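Local structure of N-acetylglucosamine-6-phosphate deacetylase (Mycobacterium smegmatis, 6FV4) at residues H72-G77 and G148-V153; G78-A83 and A284-G289; H136-W141 and G223-N228; V308-V311 and T316-G319. The protein probably deacetylates N-acetylglucosamine-6-phosphate to glucosamine-6-phosphate and acetate, using bound divalent metal, in the amino-sugar metabolism of mycobacteria. The protein carries 1 engineered substitution. All coordinates share one frame; numbering follows the deposited sequence.

Contact 1 of 4, residues H72-G77 and G148-V153; sequences HLHGGG and GAHQPV. With ZN (zinc ion), chain H; CD (cadmium ion), chain J.
His-74 and His-150 share a chi1 of -63°, which sets each CG beside its own backbone N and aims the two imidazoles at each other. His-72 reaches the same place with CG swung anti to its backbone N (chi1 177°). The closest approach across the contact is between the ring nitrogens, His-74 NE2 and His-150 NE2, at 4.4 Å; the rings meet obliquely, their planes 59° apart, and no hydrogen bond joins the segments. What joins them is metal. His-72 NE2 and His-74 NE2 each bind the zinc ion at 2.1 Å, and His-150 NE2 binds the neighbouring cadmium ion at 2.5 Å. Histidine suits all three positions because its NE2 can coordinate a metal while ND1 stays available for a second partner. His-72 uses this: its ND1 is hydrogen-bonded to Glu-253, a second-shell contact that fixes the rotation of the ring. On the cadmium side a water lies 2.6 Å from the ion and donates to Gly-148 O at 2.7 Å, while Gly-148 O also sits 3.3 Å above one face of the His-150 ring. Glu-138 bridges the two ions, and His-204 and His-225 add further cadmium ligands to this binuclear centre of the amidohydrolase superfamily, in which His-72 and His-74 form the His-X-His motif at the end of the first strand of the beta/alpha barrel.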
loop_
_atom_site.group_PDB
_atom_site.type_symbol
_atom_site.label_atom_id
_atom_site.label_comp_id
_atom_site.label_asym_id
_atom_site.label_seq_id
_atom_site.Cartn_x
_atom_site.Cartn_y
_atom_site.Cartn_z
ATOM N N HIS B 72 -7.757 -15.242 -15.475
ATOM C CA HIS B 72 -7.642 -16.268 -14.440
ATOM C C HIS B 72 -9.070 -16.662 -14.066
ATOM O O HIS B 72 -9.729 -15.948 -13.309
ATOM C CB HIS B 72 -6.849 -15.742 -13.247
ATOM C CG HIS B 72 -6.741 -16.698 -12.091
ATOM N ND1 HIS B 72 -5.816 -16.537 -11.085
ATOM C CD2 HIS B 72 -7.451 -17.806 -11.769
ATOM C CE1 HIS B 72 -5.955 -17.507 -10.198
ATOM N NE2 HIS B 72 -6.939 -18.295 -10.594
ATOM N N LEU B 73 -9.533 -17.783 -14.612
ATOM C CA LEU B 73 -10.847 -18.309 -14.274
ATOM C C LEU B 73 -10.869 -19.798 -14.574
ATOM O O LEU B 73 -10.111 -20.293 -15.414
ATOM C CB LEU B 73 -11.976 -17.609 -15.028
ATOM C CG LEU B 73 -12.048 -17.807 -16.533
ATOM C CD1 LEU B 73 -13.480 -17.550 -17.001
ATOM C CD2 LEU B 73 -11.079 -16.866 -17.218
ATOM N N HIS B 74 -11.768 -20.498 -13.878
ATOM C CA HIS B 74 -11.817 -21.956 -13.912
ATOM C C HIS B 74 -13.026 -22.504 -14.635
ATOM O O HIS B 74 -12.997 -23.661 -15.068
ATOM C CB HIS B 74 -11.785 -22.509 -12.476
ATOM C CG HIS B 74 -10.518 -22.182 -11.761
ATOM N ND1 HIS B 74 -9.378 -22.947 -11.884
ATOM C CD2 HIS B 74 -10.188 -21.138 -10.963
ATOM C CE1 HIS B 74 -8.405 -22.403 -11.172
ATOM N NE2 HIS B 74 -8.875 -21.309 -10.599
ATOM N N GLY B 75 -14.071 -21.703 -14.799
ATOM C CA GLY B 75 -15.215 -22.165 -15.553
ATOM C C GLY B 75 -16.391 -21.243 -15.355
ATOM O O GLY B 75 -16.228 -20.069 -15.013
ATOM N N GLY B 76 -17.571 -21.795 -15.567
ATOM C CA GLY B 76 -18.803 -21.054 -15.418
ATOM C C GLY B 76 -19.926 -21.699 -16.190
ATOM O O GLY B 76 -19.720 -22.552 -17.060
ATOM N N GLY B 77 -21.146 -21.287 -15.853
ATOM C CA GLY B 77 -22.329 -21.845 -16.480
ATOM C C GLY B 77 -22.406 -23.362 -16.397
ATOM O O GLY B 77 -23.015 -24.000 -17.259
ATOM N N GLY B 148 -8.290 -21.544 0.128
ATOM C CA GLY B 148 -8.019 -21.280 -1.265
ATOM C C GLY B 148 -7.200 -22.363 -1.934
ATOM O O GLY B 148 -7.228 -22.466 -3.171
ATOM N N ALA B 149 -6.470 -23.167 -1.155
ATOM C CA ALA B 149 -5.725 -24.287 -1.711
ATOM C C ALA B 149 -6.660 -25.184 -2.512
ATOM O O ALA B 149 -7.803 -25.428 -2.118
ATOM C CB ALA B 149 -5.048 -25.084 -0.591
ATOM N N HIS B 150 -6.170 -25.665 -3.650
ATOM C CA HIS B 150 -7.023 -26.375 -4.611
ATOM C C HIS B 150 -6.995 -27.877 -4.350
ATOM O O HIS B 150 -8.014 -28.461 -3.968
ATOM C CB HIS B 150 -6.601 -26.027 -6.038
ATOM C CG HIS B 150 -6.781 -24.580 -6.371
ATOM N ND1 HIS B 150 -7.957 -23.901 -6.124
ATOM C CD2 HIS B 150 -5.926 -23.673 -6.905
ATOM C CE1 HIS B 150 -7.820 -22.637 -6.495
ATOM N NE2 HIS B 150 -6.602 -22.477 -6.986
ATOM N N GLN B 151 -5.841 -28.514 -4.565
ATOM C CA GLN B 151 -5.628 -29.917 -4.193
ATOM C C GLN B 151 -4.205 -30.070 -3.668
ATOM O O GLN B 151 -3.302 -30.524 -4.384
ATOM C CB GLN B 151 -5.909 -30.852 -5.374
ATOM C CG GLN B 151 -5.673 -32.342 -5.065
ATOM C CD GLN B 151 -6.818 -32.973 -4.286
ATOM O OE1 GLN B 151 -6.651 -34.003 -3.627
ATOM N NE2 GLN B 151 -7.989 -32.353 -4.359
ATOM N N PRO B 152 -3.967 -29.691 -2.404
ATOM C CA PRO B 152 -2.582 -29.620 -1.895
ATOM C C PRO B 152 -1.859 -30.962 -1.763
ATOM O O PRO B 152 -0.630 -30.952 -1.610
ATOM C CB PRO B 152 -2.732 -28.941 -0.518
ATOM C CG PRO B 152 -4.184 -28.995 -0.190
ATOM C CD PRO B 152 -4.924 -29.031 -1.496
ATOM N N VAL B 153 -2.538 -32.110 -1.815
ATOM C CA VAL B 153 -1.766 -33.349 -1.713
ATOM C C VAL B 153 -0.984 -33.634 -2.995
ATOM O O VAL B 153 -0.041 -34.433 -2.975
ATOM C CB VAL B 153 -2.654 -34.553 -1.326
ATOM C CG1 VAL B 153 -3.058 -34.468 0.144
ATOM C CG2 VAL B 153 -3.878 -34.657 -2.226
HETATM ZN ZN ZN H . -7.707 -19.955 -9.521
HETATM CD CD CD J . -6.193 -20.064 -6.274
HETATM O O HOH W 1 -7.582 -19.957 -4.088
#

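Contact 2 of 4, residues G78-A83 and A284-G289; sequences GGNFSA and AMAATG
Gly-78 and Ala-286 make the one direct hydrogen bond between the segments: Gly-78 N donates to Ala-286 O at 2.6 Å, with an N-H...O angle of 149° and the donor nearly in line with the C=O bond. Glycine suits position 78 because a CB at its backbone angles would be pressed against the carbonyl O of Gly-77. A second polar link passes through a water, which donates to Asn-80 OD1 at 2.6 Å and accepts from Ala-286 N at 3.0 Å; the N-H and C=O of Ala-286 are thus both engaged by 78-83.

The setting is the catalytic end of the beta/alpha barrel of the amidohydrolases. Strand 79-80 folds back antiparallel on the first barrel strand, 63-76, and meets the loop that follows the last one, 278-281.

Van der Waals contact centres on the methyl of Ala-286, which points toward 78-83. Its CB comes over the face of the Asn-80 amide, 3.4 Å from Asn-80 ND2, and also touches Gly-79 O at 3.3 Å; so small a side chain fits where backbone and amide close in together.

Hydrogen bonds within 284-289 shape the loop, a type I turn from Met-285 to Thr-288. Met-285 O accepts twice from Thr-288, from its N at 2.9 Å and from its OG1 at 2.7 Å; a chi1 of -56° sets OG1 beside the residue's own N, and both donors face the same carbonyl oxygen.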
loop_
_atom_site.group_PDB
_atom_site.type_symbol
_atom_site.label_atom_id
_atom_site.label_comp_id
_atom_site.label_asym_id
_atom_site.label_seq_id
_atom_site.Cartn_x
_atom_site.Cartn_y
_atom_site.Cartn_z
ATOM N N GLY B 78 -21.771 -23.952 -15.382
ATOM C CA GLY B 78 -21.743 -25.387 -15.222
ATOM C C GLY B 78 -20.554 -26.103 -15.842
ATOM O O GLY B 78 -20.386 -27.300 -15.595
ATOM N N GLY B 79 -19.718 -25.422 -16.622
ATOM C CA GLY B 79 -18.556 -26.043 -17.237
ATOM C C GLY B 79 -17.270 -25.765 -16.478
ATOM O O GLY B 79 -17.024 -24.646 -16.039
ATOM N N ASN B 80 -16.455 -26.798 -16.330
ATOM C CA ASN B 80 -15.103 -26.690 -15.784
ATOM C C ASN B 80 -14.093 -26.786 -16.919
ATOM O O ASN B 80 -14.138 -27.742 -17.704
ATOM C CB ASN B 80 -14.838 -27.809 -14.774
ATOM C CG ASN B 80 -15.141 -27.402 -13.347
ATOM O OD1 ASN B 80 -14.517 -26.480 -12.809
ATOM N ND2 ASN B 80 -16.095 -28.094 -12.718
ATOM N N PHE B 81 -13.174 -25.812 -17.004
ATOM C CA PHE B 81 -12.080 -25.952 -17.969
ATOM C C PHE B 81 -11.230 -27.182 -17.676
ATOM O O PHE B 81 -10.743 -27.830 -18.611
ATOM C CB PHE B 81 -11.204 -24.695 -17.999
ATOM C CG PHE B 81 -11.895 -23.490 -18.562
ATOM C CD1 PHE B 81 -12.532 -23.548 -19.784
ATOM C CD2 PHE B 81 -11.923 -22.296 -17.850
ATOM C CE1 PHE B 81 -13.183 -22.439 -20.296
ATOM C CE2 PHE B 81 -12.558 -21.180 -18.358
ATOM C CZ PHE B 81 -13.196 -21.243 -19.572
ATOM N N SER B 82 -11.074 -27.554 -16.397
ATOM C CA SER B 82 -10.313 -28.757 -16.060
ATOM C C SER B 82 -10.898 -30.039 -16.662
ATOM O O SER B 82 -10.199 -31.058 -16.689
ATOM C CB SER B 82 -10.211 -28.909 -14.543
ATOM O OG SER B 82 -11.493 -29.090 -13.975
ATOM N N ALA B 83 -12.151 -30.019 -17.134
ATOM C CA ALA B 83 -12.700 -31.154 -17.875
ATOM C C ALA B 83 -12.048 -31.303 -19.245
ATOM O O ALA B 83 -11.916 -32.427 -19.754
ATOM C CB ALA B 83 -14.213 -30.992 -18.036
ATOM N N ALA B 284 -13.362 -17.312 -11.524
ATOM C CA ALA B 284 -14.709 -17.869 -11.505
ATOM C C ALA B 284 -14.695 -19.391 -11.557
ATOM O O ALA B 284 -13.955 -19.992 -12.341
ATOM C CB ALA B 284 -15.512 -17.341 -12.687
ATOM N N MET B 285 -15.520 -20.019 -10.718
ATOM C CA MET B 285 -15.638 -21.469 -10.784
ATOM C C MET B 285 -16.900 -21.854 -11.550
ATOM O O MET B 285 -17.688 -21.006 -11.978
ATOM C CB MET B 285 -15.598 -22.110 -9.389
ATOM C CG MET B 285 -16.581 -21.580 -8.372
ATOM S SD MET B 285 -18.201 -22.357 -8.392
ATOM C CE MET B 285 -17.784 -24.100 -8.296
ATOM N N ALA B 286 -17.051 -23.168 -11.781
ATOM C CA ALA B 286 -18.034 -23.654 -12.740
ATOM C C ALA B 286 -19.468 -23.284 -12.398
ATOM O O ALA B 286 -20.305 -23.262 -13.303
ATOM C CB ALA B 286 -17.915 -25.179 -12.899
ATOM N N ALA B 287 -19.783 -22.961 -11.139
ATOM C CA ALA B 287 -21.159 -22.599 -10.812
ATOM C C ALA B 287 -21.494 -21.150 -11.142
ATOM O O ALA B 287 -22.657 -20.760 -11.011
ATOM C CB ALA B 287 -21.447 -22.852 -9.333
ATOM N N THR B 288 -20.512 -20.354 -11.557
ATOM C CA THR B 288 -20.760 -18.962 -11.912
ATOM C C THR B 288 -21.873 -18.839 -12.943
ATOM O O THR B 288 -21.860 -19.515 -13.976
ATOM C CB THR B 288 -19.472 -18.340 -12.456
ATOM O OG1 THR B 288 -18.430 -18.504 -11.484
ATOM C CG2 THR B 288 -19.675 -16.848 -12.750
ATOM N N GLY B 289 -22.844 -17.972 -12.651
ATOM C CA GLY B 289 -23.931 -17.682 -13.568
ATOM C C GLY B 289 -25.083 -18.663 -13.556
ATOM O O GLY B 289 -26.010 -18.514 -14.364
HETATM O O HOH W 2 -14.825 -24.957 -10.744
#

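Contact 3 of 4, residues H136-W141 and G223-N228; sequences HLEGPW and GTHLFN. With CD (cadmium ion), chain J; ZN (zinc ion), chain H.
Glu-138 and His-225 meet at the cadmium ion of a binuclear metal centre at the mouth of an amidohydrolase beta/alpha barrel, one from strand 134-138, the other from the loop after strand 222-223. The CB of Glu-138 points toward 223-228, and CG, anti to the backbone N (chi1 -171°), continues an extended chain, so the two methylenes act as a straight spacer carrying the carboxylate to the metals. The carboxylate carbon, Glu-138 CD, lies 3.0 Å from the zinc ion and 3.1 Å from the cadmium ion. OE1 binds the zinc ion at 2.1 Å, and OE2 takes the cadmium ion at 2.4 Å. This is a bridging carboxylate, a task for which glutamate has both the two oxygens and the reach. Two metal bonds on separate oxygens fix its rotation.

OE2 also comes 3.3 Å from His-225 NE2, yet the two are not hydrogen-bonded: both are ligands of the cadmium, which His-225 NE2 binds at 2.5 Å. The side chains cross at about a right angle, with carboxylate and ring planes 53° apart. His-150 and His-204 also bind the cadmium.

Thr-224 packs against both ligands. Its OG1 is hydrogen-bonded to Thr-178, as is His-136 NE2, while its methyl turns to the metal ligands: CG2 touches Glu-138 OE2 at 3.5 Å and lies over the centre of the His-225 ring, whose opposite face carries Asn-228 CB 3.5 Å above its plane.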
loop_
_atom_site.group_PDB
_atom_site.type_symbol
_atom_site.label_atom_id
_atom_site.label_comp_id
_atom_site.label_asym_id
_atom_site.label_seq_id
_atom_site.Cartn_x
_atom_site.Cartn_y
_atom_site.Cartn_z
ATOM N N HIS B 136 -3.646 -21.180 -18.178
ATOM C CA HIS B 136 -2.944 -20.812 -16.963
ATOM C C HIS B 136 -2.858 -22.050 -16.085
ATOM O O HIS B 136 -3.888 -22.650 -15.754
ATOM C CB HIS B 136 -3.688 -19.677 -16.259
ATOM C CG HIS B 136 -3.270 -19.440 -14.841
ATOM N ND1 HIS B 136 -4.158 -19.000 -13.883
ATOM C CD2 HIS B 136 -2.067 -19.530 -14.223
ATOM C CE1 HIS B 136 -3.531 -18.857 -12.730
ATOM N NE2 HIS B 136 -2.258 -19.154 -12.909
ATOM N N LEU B 137 -1.643 -22.440 -15.716
ATOM C CA LEU B 137 -1.457 -23.559 -14.795
ATOM C C LEU B 137 -1.339 -22.995 -13.387
ATOM O O LEU B 137 -0.270 -22.526 -12.981
ATOM C CB LEU B 137 -0.226 -24.375 -15.163
ATOM C CG LEU B 137 -0.168 -24.807 -16.633
ATOM C CD1 LEU B 137 1.123 -25.560 -16.872
ATOM C CD2 LEU B 137 -1.376 -25.645 -16.979
ATOM N N GLU B 138 -2.447 -23.026 -12.647
ATOM C CA GLU B 138 -2.439 -22.652 -11.229
ATOM C C GLU B 138 -2.200 -23.908 -10.395
ATOM O O GLU B 138 -3.092 -24.454 -9.741
ATOM C CB GLU B 138 -3.731 -21.963 -10.835
ATOM C CG GLU B 138 -3.624 -21.380 -9.407
ATOM C CD GLU B 138 -4.847 -20.641 -8.978
ATOM O OE1 GLU B 138 -5.926 -21.010 -9.444
ATOM O OE2 GLU B 138 -4.724 -19.700 -8.166
ATOM N N GLY B 139 -0.951 -24.364 -10.442
ATOM C CA GLY B 139 -0.583 -25.652 -9.911
ATOM C C GLY B 139 0.089 -26.470 -10.999
ATOM O O GLY B 139 -0.082 -26.208 -12.193
ATOM N N PRO B 140 0.846 -27.497 -10.612
ATOM C CA PRO B 140 0.971 -28.084 -9.274
ATOM C C PRO B 140 2.158 -27.595 -8.445
ATOM O O PRO B 140 2.378 -28.101 -7.345
ATOM C CB PRO B 140 1.158 -29.569 -9.595
ATOM C CG PRO B 140 2.009 -29.523 -10.826
ATOM C CD PRO B 140 1.569 -28.303 -11.617
ATOM N N TRP B 141 2.922 -26.640 -8.956
ATOM C CA TRP B 141 4.154 -26.225 -8.286
ATOM C C TRP B 141 3.901 -25.125 -7.259
ATOM O O TRP B 141 4.548 -24.066 -7.212
ATOM C CB TRP B 141 5.163 -25.831 -9.348
ATOM C CG TRP B 141 5.266 -26.977 -10.325
ATOM C CD1 TRP B 141 5.627 -28.257 -10.033
ATOM C CD2 TRP B 141 4.957 -26.959 -11.725
ATOM N NE1 TRP B 141 5.591 -29.035 -11.162
ATOM C CE2 TRP B 141 5.182 -28.266 -12.218
ATOM C CE3 TRP B 141 4.523 -25.968 -12.613
ATOM C CZ2 TRP B 141 4.980 -28.606 -13.550
ATOM C CZ3 TRP B 141 4.327 -26.298 -13.930
ATOM C CH2 TRP B 141 4.559 -27.617 -14.397
ATOM N N GLY B 223 1.379 -11.343 -9.864
ATOM C CA GLY B 223 0.936 -11.901 -8.598
ATOM C C GLY B 223 -0.435 -12.535 -8.747
ATOM O O GLY B 223 -1.399 -11.861 -9.119
ATOM N N THR B 224 -0.506 -13.857 -8.508
ATOM C CA THR B 224 -1.775 -14.588 -8.560
ATOM C C THR B 224 -2.637 -14.244 -7.351
ATOM O O THR B 224 -2.196 -14.425 -6.215
ATOM C CB THR B 224 -1.537 -16.104 -8.587
ATOM O OG1 THR B 224 -0.638 -16.431 -9.644
ATOM C CG2 THR B 224 -2.834 -16.844 -8.801
ATOM N N HIS B 225 -3.896 -13.860 -7.616
ATOM C CA HIS B 225 -4.860 -13.242 -6.703
ATOM C C HIS B 225 -4.257 -12.792 -5.371
ATOM O O HIS B 225 -4.371 -13.483 -4.346
ATOM C CB HIS B 225 -6.082 -14.147 -6.463
ATOM C CG HIS B 225 -5.750 -15.560 -6.076
ATOM N ND1 HIS B 225 -4.732 -15.881 -5.206
ATOM C CD2 HIS B 225 -6.334 -16.732 -6.418
ATOM C CE1 HIS B 225 -4.699 -17.188 -5.025
ATOM N NE2 HIS B 225 -5.675 -17.723 -5.733
ATOM N N LEU B 226 -3.605 -11.630 -5.417
ATOM C CA LEU B 226 -2.953 -11.008 -4.271
ATOM C C LEU B 226 -3.807 -11.099 -3.018
ATOM O O LEU B 226 -5.007 -10.830 -3.056
ATOM C CB LEU B 226 -2.661 -9.536 -4.583
ATOM C CG LEU B 226 -1.549 -8.935 -3.729
ATOM C CD1 LEU B 226 -0.196 -9.356 -4.226
ATOM C CD2 LEU B 226 -1.642 -7.405 -3.717
ATOM N N PHE B 227 -3.158 -11.498 -1.917
ATOM C CA PHE B 227 -3.692 -11.671 -0.566
ATOM C C PHE B 227 -4.408 -13.006 -0.378
ATOM O O PHE B 227 -4.456 -13.522 0.746
ATOM C CB PHE B 227 -4.620 -10.512 -0.169
ATOM C CG PHE B 227 -3.883 -9.244 0.188
ATOM C CD1 PHE B 227 -3.326 -9.078 1.456
ATOM C CD2 PHE B 227 -3.723 -8.234 -0.753
ATOM C CE1 PHE B 227 -2.641 -7.904 1.793
ATOM C CE2 PHE B 227 -3.036 -7.065 -0.432
ATOM C CZ PHE B 227 -2.490 -6.897 0.848
ATOM N N ASN B 228 -4.970 -13.579 -1.439
ATOM C CA ASN B 228 -5.607 -14.894 -1.317
ATOM C C ASN B 228 -4.571 -15.991 -1.479
ATOM O O ASN B 228 -3.713 -15.918 -2.361
ATOM C CB ASN B 228 -6.719 -15.081 -2.349
ATOM C CG ASN B 228 -7.827 -14.081 -2.185
ATOM O OD1 ASN B 228 -8.146 -13.328 -3.112
ATOM N ND2 ASN B 228 -8.413 -14.041 -0.995
HETATM CD CD CD J . -6.193 -20.064 -6.274
HETATM ZN ZN ZN H . -7.707 -19.955 -9.521
HETATM O O HOH W 1 -7.582 -19.957 -4.088
#

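Contact 4 of 4, residues V308-V311 and T316-G319; sequences VARV and TIAG
Ala-309 and Ala-318 are joined by the main bond of this contact: Ala-318 N donates to Ala-309 O at 3.0 Å, almost straight at 172°, although the donor stands 40° out of the carbonyl plane. A weak partner bond runs the other way, from Val-311 N to Thr-316 O at 3.3 Å, and CB and CG of Arg-310 run along that same oxygen. Between the bonds Arg-310 and Ile-317 form an antiparallel, non-hydrogen-bonded pair. This single bridge adds 316-319 to the outer edge of the three-stranded antiparallel sheet 293-297, 300-305 and 308-311; Ile-317, Ala-318 and Gly-319 are predicted to bind substrate.

Thr-316 OG1, held between its own backbone N and carbonyl carbon (chi1 45°), approaches Val-311 CG2, placed likewise, to 3.1 Å. Ile-317 CD1 reaches Val-308 CG1 at 4.2 Å as an apolar contact, and Ala-318 CB meets Val-311 CG1 at 4.2 Å, with Ile-302 behind both; the small alanine lets the chain lie close to the strand. Farther out, a water accepts from Ala-309 N at 3.2 Å and donates to Gly-319 O at 2.8 Å. Glycine suits position 319 because a CB there would press on the carbonyl O of Ala-318. Arg-310 NE makes a weak hydrogen bond to Asp-315 O.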
loop_
_atom_site.group_PDB
_atom_site.type_symbol
_atom_site.label_atom_id
_atom_site.label_comp_id
_atom_site.label_asym_id
_atom_site.label_seq_id
_atom_site.Cartn_x
_atom_site.Cartn_y
_atom_site.Cartn_z
ATOM N N VAL B 308 -24.458 -17.754 -4.391
ATOM C CA VAL B 308 -23.240 -18.181 -3.708
ATOM C C VAL B 308 -23.158 -19.700 -3.775
ATOM O O VAL B 308 -24.105 -20.395 -3.382
ATOM C CB VAL B 308 -23.219 -17.706 -2.247
ATOM C CG1 VAL B 308 -21.964 -18.207 -1.541
ATOM C CG2 VAL B 308 -23.322 -16.177 -2.174
ATOM N N ALA B 309 -22.033 -20.217 -4.256
ATOM C CA ALA B 309 -21.861 -21.652 -4.436
ATOM C C ALA B 309 -21.234 -22.273 -3.189
ATOM O O ALA B 309 -20.237 -21.761 -2.670
ATOM C CB ALA B 309 -20.991 -21.934 -5.664
ATOM N N ARG B 310 -21.823 -23.375 -2.708
ATOM C CA ARG B 310 -21.273 -24.135 -1.592
ATOM C C ARG B 310 -21.318 -25.617 -1.931
ATOM O O ARG B 310 -22.185 -26.075 -2.685
ATOM C CB ARG B 310 -22.038 -23.889 -0.282
ATOM C CG ARG B 310 -21.829 -22.511 0.326
ATOM C CD ARG B 310 -22.807 -22.276 1.461
ATOM N NE ARG B 310 -22.583 -20.994 2.125
ATOM C CZ ARG B 310 -23.190 -19.861 1.787
ATOM N NH1 ARG B 310 -24.069 -19.841 0.793
ATOM N NH2 ARG B 310 -22.915 -18.747 2.448
ATOM N N VAL B 311 -20.378 -26.376 -1.379
ATOM C CA VAL B 311 -20.454 -27.819 -1.566
ATOM C C VAL B 311 -21.654 -28.333 -0.779
ATOM O O VAL B 311 -21.887 -27.926 0.366
ATOM C CB VAL B 311 -19.136 -28.502 -1.169
ATOM C CG1 VAL B 311 -17.982 -27.923 -1.977
ATOM C CG2 VAL B 311 -18.857 -28.362 0.302
ATOM N N THR B 316 -19.342 -24.537 3.389
ATOM C CA THR B 316 -18.064 -24.092 2.858
ATOM C C THR B 316 -18.225 -23.557 1.439
ATOM O O THR B 316 -18.721 -24.258 0.546
ATOM C CB THR B 316 -17.054 -25.238 2.886
ATOM O OG1 THR B 316 -17.674 -26.424 2.389
ATOM C CG2 THR B 316 -16.568 -25.488 4.306
ATOM N N ILE B 317 -17.799 -22.312 1.240
ATOM C CA ILE B 317 -17.908 -21.655 -0.057
ATOM C C ILE B 317 -16.923 -22.288 -1.035
ATOM O O ILE B 317 -15.740 -22.472 -0.723
ATOM C CB ILE B 317 -17.673 -20.147 0.106
ATOM C CG1 ILE B 317 -18.717 -19.573 1.061
ATOM C CG2 ILE B 317 -17.713 -19.435 -1.238
ATOM C CD1 ILE B 317 -18.737 -18.066 1.138
ATOM N N ALA B 318 -17.408 -22.628 -2.229
ATOM C CA ALA B 318 -16.626 -23.370 -3.207
ATOM C C ALA B 318 -15.857 -22.470 -4.176
ATOM O O ALA B 318 -15.435 -22.943 -5.239
ATOM C CB ALA B 318 -17.530 -24.321 -3.994
ATOM N N GLY B 319 -15.684 -21.192 -3.848
ATOM C CA GLY B 319 -14.879 -20.284 -4.638
ATOM C C GLY B 319 -15.690 -19.133 -5.207
ATOM O O GLY B 319 -16.880 -18.964 -4.927
HETATM O O HOH W 3 -19.548 -18.190 -4.588
#

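Overall arrangement
Contacts 1 and 3, with centres about 10 Å apart, share the zinc and cadmium ions and a water, and together bring ligands from strands 63-76 and 134-138 and two later loops to one centre. The centres of contacts 1 and 2 are about 9 Å apart, and probable backbone hydrogen bonds such as His-74 N to Ala-284 O tie them; the loop of contact 2 follows the engineered residue Ala-283. Contact 4, on the small antiparallel sheet, packs on contact 2 through Met-285 and Ala-287. Along the chain, contact 1 interleaves with both 2 and 3, contact 2 spans contact 3, and contact 4 comes last. Distant parts of the sequence thus converge on the metals in contacts 1 and 3, with contact 2 beside them.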